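Local coordinates for protein threonine--tRNA ligase catalytic subunit (Aeropyrum pernix, PDB 3A32) that probably attaches threonine to tRNA(Thr), first activating the amino acid with ATP and then transferring it to the acceptor end of the tRNA, at residues N400-A405 / D414-D419; P338-V343 / G371-V376; S361-G366 / A436-N441. One frame throughout, in Å; residues are numbered along the deposited sequence.

Interaction 1: N400-A405 / D414-D419; sequences NVFIGA and DVRVFD
Phe402 and Arg416 carry the close-packed side of this antiparallel strand pair. With CG anti to its carbonyl carbon (chi1 -71°), the phenyl ring leans along the sheet toward Arg416, whose chain, extended from CG to NE, crosses it at about a right angle. The ring atom CE2 of Phe402 comes within 3.7 Å of CD of Arg416 and also lies over one face of the guanidinium, the two planes being 62° apart, while CG of Arg416 sits at the ring's edge. Arginine suits this partly exposed position because its methylene groups can pack against the aromatic ring while its charged end is paired: NE bonds OD1 of Asp414 almost straight at 2.8 Å, and NH2 forms a salt bridge with OD2 of Asp414 at 2.7 Å. This side-on, two-nitrogen grip should hold the guanidinium plane steady.

The other face of the pair is looser across the strands. CG1 of Val401 and CG2 of Val415 stand 4.3 Å apart, and both side chains are instead covered by Leu442 of helix 435-457. Between the faces runs regular backbone bonding: Asn400 and Arg416 exchange two bonds, and Phe402 N donates to Asp414 O at 2.9 Å. This antiparallel pairing of strands 399-403 and 412-419 in a mixed sheet, with helix 435-457 on its valine face, belongs to the alpha/beta anticodon-binding domain of class IIa synthetases.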
loop_
_atom_site.group_PDB
_atom_site.type_symbol
_atom_site.label_atom_id
_atom_site.label_comp_id
_atom_site.label_asym_id
_atom_site.label_seq_id
_atom_site.Cartn_x
_atom_site.Cartn_y
_atom_site.Cartn_z
ATOM N N ASN A 400 -27.300 -4.593 -2.791
ATOM C CA ASN A 400 -28.023 -5.882 -2.618
ATOM C C ASN A 400 -28.630 -6.355 -3.926
ATOM O O ASN A 400 -29.308 -5.574 -4.583
ATOM C CB ASN A 400 -29.136 -5.855 -1.512
ATOM C CG ASN A 400 -28.588 -5.528 -0.122
ATOM O OD1 ASN A 400 -27.391 -5.744 0.172
ATOM N ND2 ASN A 400 -29.463 -4.966 0.747
ATOM N N VAL A 401 -28.370 -7.606 -4.304
ATOM C CA VAL A 401 -28.952 -8.195 -5.540
ATOM C C VAL A 401 -29.871 -9.324 -5.101
ATOM O O VAL A 401 -29.423 -10.289 -4.499
ATOM C CB VAL A 401 -27.859 -8.694 -6.555
ATOM C CG1 VAL A 401 -28.491 -9.305 -7.827
ATOM C CG2 VAL A 401 -26.884 -7.531 -6.927
ATOM N N PHE A 402 -31.162 -9.146 -5.306
ATOM C CA PHE A 402 -32.149 -10.126 -4.854
ATOM C C PHE A 402 -32.510 -11.038 -5.987
ATOM O O PHE A 402 -32.934 -10.573 -7.055
ATOM C CB PHE A 402 -33.416 -9.455 -4.301
ATOM C CG PHE A 402 -33.194 -8.768 -2.960
ATOM C CD1 PHE A 402 -33.193 -9.502 -1.775
ATOM C CD2 PHE A 402 -32.966 -7.391 -2.899
ATOM C CE1 PHE A 402 -32.981 -8.880 -0.546
ATOM C CE2 PHE A 402 -32.747 -6.759 -1.676
ATOM C CZ PHE A 402 -32.766 -7.490 -0.487
ATOM N N ILE A 403 -32.282 -12.330 -5.787
ATOM C CA ILE A 403 -32.641 -13.283 -6.811
ATOM C C ILE A 403 -33.666 -14.277 -6.310
ATOM O O ILE A 403 -33.328 -15.188 -5.592
ATOM C CB ILE A 403 -31.469 -14.023 -7.410
ATOM C CG1 ILE A 403 -30.418 -13.012 -7.912
ATOM C CG2 ILE A 403 -32.020 -14.943 -8.604
ATOM C CD1 ILE A 403 -29.083 -13.540 -8.028
ATOM N N GLY A 404 -34.930 -14.032 -6.668
ATOM C CA GLY A 404 -36.020 -14.967 -6.389
ATOM C C GLY A 404 -36.673 -15.507 -7.670
ATOM O O GLY A 404 -36.189 -15.287 -8.784
ATOM N N ALA A 405 -37.759 -16.239 -7.482
ATOM C CA ALA A 405 -38.552 -16.849 -8.560
ATOM C C ALA A 405 -38.966 -15.818 -9.610
ATOM O O ALA A 405 -38.915 -16.081 -10.789
ATOM C CB ALA A 405 -39.809 -17.497 -7.939
ATOM N N ASP A 414 -33.585 -7.551 -9.161
ATOM C CA ASP A 414 -33.981 -6.508 -8.208
ATOM C C ASP A 414 -32.709 -6.071 -7.455
ATOM O O ASP A 414 -32.183 -6.809 -6.596
ATOM C CB ASP A 414 -35.043 -7.054 -7.252
ATOM C CG ASP A 414 -35.363 -6.128 -6.109
ATOM O OD1 ASP A 414 -34.733 -5.086 -5.935
ATOM O OD2 ASP A 414 -36.292 -6.454 -5.338
ATOM N N VAL A 415 -32.218 -4.878 -7.806
ATOM C CA VAL A 415 -30.900 -4.434 -7.407
ATOM C C VAL A 415 -31.037 -3.124 -6.649
ATOM O O VAL A 415 -31.590 -2.159 -7.176
ATOM C CB VAL A 415 -29.968 -4.245 -8.632
ATOM C CG1 VAL A 415 -28.614 -3.673 -8.241
ATOM C CG2 VAL A 415 -29.771 -5.533 -9.348
ATOM N N ARG A 416 -30.521 -3.105 -5.422
ATOM C CA ARG A 416 -30.715 -2.022 -4.479
ATOM C C ARG A 416 -29.376 -1.447 -4.036
ATOM O O ARG A 416 -28.642 -2.013 -3.221
ATOM C CB ARG A 416 -31.551 -2.499 -3.279
ATOM C CG ARG A 416 -32.700 -3.370 -3.768
ATOM C CD ARG A 416 -33.820 -3.379 -2.824
ATOM N NE ARG A 416 -34.967 -4.089 -3.366
ATOM C CZ ARG A 416 -36.080 -4.307 -2.679
ATOM N NH1 ARG A 416 -36.195 -3.867 -1.421
ATOM N NH2 ARG A 416 -37.089 -4.930 -3.263
ATOM N N VAL A 417 -29.082 -0.300 -4.610
ATOM C CA VAL A 417 -27.894 0.483 -4.326
ATOM C C VAL A 417 -28.221 1.384 -3.124
ATOM O O VAL A 417 -29.347 1.822 -2.941
ATOM C CB VAL A 417 -27.523 1.274 -5.629
ATOM C CG1 VAL A 417 -26.343 2.223 -5.393
ATOM C CG2 VAL A 417 -27.191 0.299 -6.801
ATOM N N PHE A 418 -27.283 1.613 -2.243
ATOM C CA PHE A 418 -27.580 2.438 -1.095
ATOM C C PHE A 418 -27.168 3.845 -1.458
ATOM O O PHE A 418 -26.020 4.089 -1.857
ATOM C CB PHE A 418 -26.843 1.978 0.170
ATOM C CG PHE A 418 -27.249 2.755 1.352
ATOM C CD1 PHE A 418 -28.415 2.376 2.103
ATOM C CD2 PHE A 418 -26.570 3.956 1.671
ATOM C CE1 PHE A 418 -28.872 3.164 3.190
ATOM C CE2 PHE A 418 -27.019 4.769 2.749
ATOM C CZ PHE A 418 -28.157 4.366 3.531
ATOM N N ASP A 419 -28.091 4.771 -1.316
ATOM C CA ASP A 419 -27.893 6.160 -1.711
ATOM C C ASP A 419 -27.383 6.974 -0.534
ATOM O O ASP A 419 -28.105 7.182 0.430
ATOM C CB ASP A 419 -29.229 6.749 -2.136
ATOM C CG ASP A 419 -29.055 7.943 -3.026
ATOM O OD1 ASP A 419 -28.460 7.732 -4.122
ATOM O OD2 ASP A 419 -29.475 9.069 -2.639
#

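Interaction 2: P338-V343 / G371-V376; sequences PIQFAV and GFRVAV
Arg373, Gln340 and Phe341 bury the most surface where these two parallel strands begin. The amide of Gln340 lies almost flat on one face of the Arg373 guanidinium, their planes only 10° apart and CD of Gln340 3.7 Å from NH2 of Arg373. Its OE1 meanwhile takes the backbone N of Arg373 at 2.9 Å, in the amide plane on a lone pair, and a water joins the same oxygen to Gly371 O. Glutamine fits because it is long enough to reach the N-H of Arg373 at the start of the strand and flat enough to stack. Were this glutamine an alanine, the N-H of Arg373 and the water would probably lose this acceptor, and one face of the guanidinium its cover.

Arg373 bends at chi3 (-60°), which swings NE back to a weak bond with Pro338 O at 3.1 Å. Its stronger partners lie outside the two segments: NH2 donates to the carbonyls of Ala337 and Thr335, NH1 to that of Ile463. The carbonyl of Arg373 accepts from both Gln340 N, at 2.8 Å, and Phe341 N, at 3.0 Å.

Phe341 turns an edge to Phe372 in a T-shaped pair, its CE2 3.8 Å above the centre of that ring, with the planes at 78°. Leu367 and Ala446, from two helices, also touch both rings. Farther along, Ala375 N bonds Phe341 O, and Val343 N bonds Ala375 O at 2.8 Å. Parallel strands 341-347 and 373-380, joined through helix 353-369, form the beta-alpha-beta crossover of the alpha/beta anticodon-binding domain.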
loop_
_atom_site.group_PDB
_atom_site.type_symbol
_atom_site.label_atom_id
_atom_site.label_comp_id
_atom_site.label_asym_id
_atom_site.label_seq_id
_atom_site.Cartn_x
_atom_site.Cartn_y
_atom_site.Cartn_z
ATOM N N PRO A 338 -16.660 -2.956 2.657
ATOM C CA PRO A 338 -16.195 -4.341 2.853
ATOM C C PRO A 338 -16.920 -5.325 1.902
ATOM O O PRO A 338 -16.258 -6.088 1.177
ATOM C CB PRO A 338 -16.515 -4.603 4.331
ATOM C CG PRO A 338 -16.415 -3.221 4.978
ATOM C CD PRO A 338 -17.054 -2.310 3.928
ATOM N N ILE A 339 -18.264 -5.306 1.880
ATOM C CA ILE A 339 -19.034 -6.114 0.917
ATOM C C ILE A 339 -19.595 -5.190 -0.163
ATOM O O ILE A 339 -20.409 -4.296 0.132
ATOM C CB ILE A 339 -20.183 -6.928 1.617
ATOM C CG1 ILE A 339 -19.600 -7.862 2.694
ATOM C CG2 ILE A 339 -21.020 -7.707 0.569
ATOM C CD1 ILE A 339 -20.668 -8.598 3.599
ATOM N N GLN A 340 -19.162 -5.388 -1.411
ATOM C CA GLN A 340 -19.627 -4.569 -2.514
ATOM C C GLN A 340 -20.968 -5.011 -3.101
ATOM O O GLN A 340 -21.853 -4.180 -3.333
ATOM C CB GLN A 340 -18.534 -4.499 -3.586
ATOM C CG GLN A 340 -17.320 -3.651 -3.076
ATOM C CD GLN A 340 -16.236 -3.526 -4.067
ATOM O OE1 GLN A 340 -15.662 -4.522 -4.506
ATOM N NE2 GLN A 340 -15.901 -2.287 -4.421
ATOM N N PHE A 341 -21.124 -6.310 -3.349
ATOM C CA PHE A 341 -22.394 -6.870 -3.842
ATOM C C PHE A 341 -22.792 -7.930 -2.869
ATOM O O PHE A 341 -22.015 -8.869 -2.665
ATOM C CB PHE A 341 -22.236 -7.534 -5.226
ATOM C CG PHE A 341 -22.106 -6.552 -6.353
ATOM C CD1 PHE A 341 -23.247 -5.952 -6.906
ATOM C CD2 PHE A 341 -20.847 -6.182 -6.829
ATOM C CE1 PHE A 341 -23.132 -5.018 -7.939
ATOM C CE2 PHE A 341 -20.715 -5.243 -7.864
ATOM C CZ PHE A 341 -21.854 -4.678 -8.448
ATOM N N ALA A 342 -23.991 -7.811 -2.272
ATOM C CA ALA A 342 -24.554 -8.952 -1.551
ATOM C C ALA A 342 -25.564 -9.603 -2.507
ATOM O O ALA A 342 -26.465 -8.908 -3.017
ATOM C CB ALA A 342 -25.223 -8.532 -0.256
ATOM N N VAL A 343 -25.387 -10.887 -2.778
ATOM C CA VAL A 343 -26.242 -11.643 -3.689
ATOM C C VAL A 343 -27.116 -12.557 -2.830
ATOM O O VAL A 343 -26.603 -13.453 -2.137
ATOM C CB VAL A 343 -25.401 -12.484 -4.720
ATOM C CG1 VAL A 343 -26.299 -13.300 -5.629
ATOM C CG2 VAL A 343 -24.452 -11.569 -5.596
ATOM N N GLY A 371 -13.267 -8.844 -9.959
ATOM C CA GLY A 371 -12.451 -8.245 -8.917
ATOM C C GLY A 371 -13.249 -7.593 -7.786
ATOM O O GLY A 371 -12.688 -6.812 -7.011
ATOM N N PHE A 372 -14.544 -7.916 -7.684
ATOM C CA PHE A 372 -15.437 -7.303 -6.695
ATOM C C PHE A 372 -15.446 -8.063 -5.397
ATOM O O PHE A 372 -15.096 -9.278 -5.358
ATOM C CB PHE A 372 -16.882 -7.219 -7.218
ATOM C CG PHE A 372 -17.055 -6.277 -8.389
ATOM C CD1 PHE A 372 -16.854 -4.899 -8.220
ATOM C CD2 PHE A 372 -17.447 -6.757 -9.630
ATOM C CE1 PHE A 372 -17.032 -4.007 -9.267
ATOM C CE2 PHE A 372 -17.617 -5.881 -10.708
ATOM C CZ PHE A 372 -17.379 -4.497 -10.512
ATOM N N ARG A 373 -15.894 -7.383 -4.336
ATOM C CA ARG A 373 -16.107 -8.050 -3.030
ATOM C C ARG A 373 -17.582 -8.497 -2.889
ATOM O O ARG A 373 -18.506 -7.656 -2.868
ATOM C CB ARG A 373 -15.629 -7.165 -1.884
ATOM C CG ARG A 373 -14.052 -7.011 -1.853
ATOM C CD ARG A 373 -13.548 -6.197 -0.694
ATOM N NE ARG A 373 -14.057 -4.834 -0.671
ATOM C CZ ARG A 373 -13.537 -3.808 -1.353
ATOM N NH1 ARG A 373 -12.463 -3.996 -2.124
ATOM N NH2 ARG A 373 -14.071 -2.584 -1.244
ATOM N N VAL A 374 -17.776 -9.818 -2.789
ATOM C CA VAL A 374 -19.085 -10.455 -2.945
ATOM C C VAL A 374 -19.430 -11.295 -1.676
ATOM O O VAL A 374 -18.552 -11.957 -1.093
ATOM C CB VAL A 374 -19.148 -11.340 -4.262
ATOM C CG1 VAL A 374 -20.599 -11.879 -4.532
ATOM C CG2 VAL A 374 -18.686 -10.540 -5.472
ATOM N N ALA A 375 -20.684 -11.221 -1.229
ATOM C CA ALA A 375 -21.195 -12.147 -0.231
ATOM C C ALA A 375 -22.530 -12.728 -0.736
ATOM O O ALA A 375 -23.416 -11.972 -1.152
ATOM C CB ALA A 375 -21.370 -11.429 1.107
ATOM N N VAL A 376 -22.658 -14.057 -0.748
ATOM C CA VAL A 376 -23.923 -14.722 -1.118
ATOM C C VAL A 376 -24.639 -15.075 0.157
ATOM O O VAL A 376 -24.012 -15.547 1.100
ATOM C CB VAL A 376 -23.682 -16.007 -1.884
ATOM C CG1 VAL A 376 -25.038 -16.736 -2.167
ATOM C CG2 VAL A 376 -22.986 -15.709 -3.167
HETATM O O HOH W 1 -13.175 -4.780 -5.319
#

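Interaction 3: S361-G366 / A436-N441; sequences SSIAKG and ADAVEN
Val439 packs against the flat groups of this contact, which are peptide units of the opposing helix; no aromatic ring, amide or carboxylate side chain meets the other segment. Its CG1 methyl rests 3.7 Å from the carbonyl carbon of Gly366, with the oxygen of that carbonyl just as near. The second methyl, CG2, reaches CA of Ile363 at 3.7 Å and touches the Ile363 carbonyl oxygen as well. With CG1 anti to the backbone N (chi1 166°), the two branches are spread so that one goes to each of these backbone sites, and the valine straddles a shallow groove between residues three apart.

Gly366 is what makes room for it. A beta carbon here would point at the valine and would come only 2.5 Å from CG2 of Val439, so glycine is the residue that this close approach calls for. A beta-branched valine, in turn, is short but broad, filling the groove without needing depth.

Beside this pair, the terminal CD1 of Ile363 lies 3.9 Å from CB of Ala438, alongside which its CG1 also passes. The alanine's small side chain lets the longer isoleucine run past it toward Leu442 and Leu413, which join it in the interior. The contact contains no hydrogen bond across the helices. Near its border, Glu440 forms a salt bridge with Lys370, just past the end of the first helix.

The segment axes approach to 8.9 Å and cross at -48°. This close helix-helix packing, with small residues at the crossing, links helix 353-369, the crossover helix, to the C-terminal helix 435-457, two helices lying on one face of the central sheet in the alpha/beta anticodon-binding domain.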
loop_
_atom_site.group_PDB
_atom_site.type_symbol
_atom_site.label_atom_id
_atom_site.label_comp_id
_atom_site.label_asym_id
_atom_site.label_seq_id
_atom_site.Cartn_x
_atom_site.Cartn_y
_atom_site.Cartn_z
ATOM N N SER A 361 -25.279 -18.149 -7.684
ATOM C CA SER A 361 -23.959 -18.718 -7.721
ATOM C C SER A 361 -23.119 -18.244 -8.929
ATOM O O SER A 361 -21.962 -17.809 -8.762
ATOM C CB SER A 361 -24.107 -20.261 -7.662
ATOM O OG SER A 361 -22.872 -20.919 -7.873
ATOM N N SER A 362 -23.683 -18.296 -10.140
ATOM C CA SER A 362 -22.955 -17.792 -11.315
ATOM C C SER A 362 -22.688 -16.283 -11.279
ATOM O O SER A 362 -21.578 -15.838 -11.594
ATOM C CB SER A 362 -23.681 -18.121 -12.580
ATOM O OG SER A 362 -23.688 -19.501 -12.747
ATOM N N ILE A 363 -23.700 -15.494 -10.914
ATOM C CA ILE A 363 -23.488 -14.043 -10.729
ATOM C C ILE A 363 -22.376 -13.812 -9.695
ATOM O O ILE A 363 -21.456 -13.066 -9.959
ATOM C CB ILE A 363 -24.795 -13.268 -10.343
ATOM C CG1 ILE A 363 -25.797 -13.265 -11.525
ATOM C CG2 ILE A 363 -24.454 -11.812 -9.862
ATOM C CD1 ILE A 363 -27.237 -12.782 -11.164
ATOM N N ALA A 364 -22.439 -14.478 -8.546
ATOM C CA ALA A 364 -21.410 -14.328 -7.505
ATOM C C ALA A 364 -20.033 -14.613 -8.047
ATOM O O ALA A 364 -19.129 -13.773 -7.896
ATOM C CB ALA A 364 -21.706 -15.216 -6.297
ATOM N N LYS A 365 -19.863 -15.771 -8.695
ATOM C CA LYS A 365 -18.568 -16.125 -9.303
ATOM C C LYS A 365 -18.120 -15.096 -10.319
ATOM O O LYS A 365 -16.946 -14.748 -10.362
ATOM C CB LYS A 365 -18.594 -17.498 -10.007
ATOM C CG LYS A 365 -18.623 -18.701 -9.080
ATOM C CD LYS A 365 -18.930 -20.042 -9.879
ATOM C CE LYS A 365 -19.366 -21.194 -8.928
ATOM N NZ LYS A 365 -19.158 -20.889 -7.460
ATOM N N GLY A 366 -19.050 -14.660 -11.168
ATOM C CA GLY A 366 -18.705 -13.731 -12.232
ATOM C C GLY A 366 -18.247 -12.379 -11.666
ATOM O O GLY A 366 -17.277 -11.773 -12.162
ATOM N N ALA A 436 -24.052 -14.425 -17.481
ATOM C CA ALA A 436 -22.962 -13.603 -18.000
ATOM C C ALA A 436 -23.385 -12.190 -18.305
ATOM O O ALA A 436 -22.652 -11.241 -18.037
ATOM C CB ALA A 436 -22.404 -14.251 -19.280
ATOM N N ASP A 437 -24.551 -12.063 -18.924
ATOM C CA ASP A 437 -25.128 -10.793 -19.254
ATOM C C ASP A 437 -25.531 -10.016 -17.981
ATOM O O ASP A 437 -25.338 -8.788 -17.900
ATOM C CB ASP A 437 -26.340 -11.018 -20.159
ATOM C CG ASP A 437 -26.800 -9.751 -20.807
ATOM O OD1 ASP A 437 -25.970 -9.125 -21.547
ATOM O OD2 ASP A 437 -27.968 -9.364 -20.553
ATOM N N ALA A 438 -26.099 -10.721 -17.005
ATOM C CA ALA A 438 -26.354 -10.156 -15.687
ATOM C C ALA A 438 -25.064 -9.631 -15.042
ATOM O O ALA A 438 -25.059 -8.523 -14.511
ATOM C CB ALA A 438 -27.099 -11.183 -14.734
ATOM N N VAL A 439 -23.985 -10.418 -15.078
ATOM C CA VAL A 439 -22.702 -9.982 -14.492
ATOM C C VAL A 439 -22.221 -8.702 -15.189
ATOM O O VAL A 439 -21.766 -7.759 -14.531
ATOM C CB VAL A 439 -21.614 -11.112 -14.513
ATOM C CG1 VAL A 439 -20.167 -10.556 -14.209
ATOM C CG2 VAL A 439 -22.014 -12.265 -13.564
ATOM N N GLU A 440 -22.371 -8.637 -16.507
ATOM C CA GLU A 440 -21.888 -7.481 -17.245
ATOM C C GLU A 440 -22.632 -6.247 -16.818
ATOM O O GLU A 440 -22.018 -5.219 -16.532
ATOM C CB GLU A 440 -21.996 -7.689 -18.764
ATOM C CG GLU A 440 -21.100 -8.796 -19.291
ATOM C CD GLU A 440 -19.580 -8.494 -19.091
ATOM O OE1 GLU A 440 -19.113 -7.424 -19.565
ATOM O OE2 GLU A 440 -18.865 -9.349 -18.497
ATOM N N ASN A 441 -23.947 -6.384 -16.726
ATOM C CA ASN A 441 -24.851 -5.312 -16.347
ATOM C C ASN A 441 -24.666 -4.845 -14.895
ATOM O O ASN A 441 -24.795 -3.645 -14.618
ATOM C CB ASN A 441 -26.315 -5.769 -16.564
ATOM C CG ASN A 441 -26.661 -5.929 -18.042
ATOM O OD1 ASN A 441 -25.894 -5.513 -18.905
ATOM N ND2 ASN A 441 -27.821 -6.522 -18.335
#

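Overall arrangement
All three contacts belong to the anticodon-binding domain, far from the zinc site. Interactions 1 and 2 extend one sheet: strands 399-403 and 341-347 are neighbours, with Val401 N probably hydrogen-bonded to Ala342 O, so antiparallel pairing toward one edge meets parallel pairing in the middle. Interaction 3 lies over that sheet and is apolar, where the other two combine backbone bonds with polar side chains, buried in interaction 2 and partly exposed at Arg416 in interaction 1. Ile363 touches Ile403, and Ala364 packs on Val374 and Val376, joining the helix layer to both strand pairs. Interaction 2 is almost wholly buried; interaction 1 reaches solvent near Arg416, and interaction 3 at its glycine side.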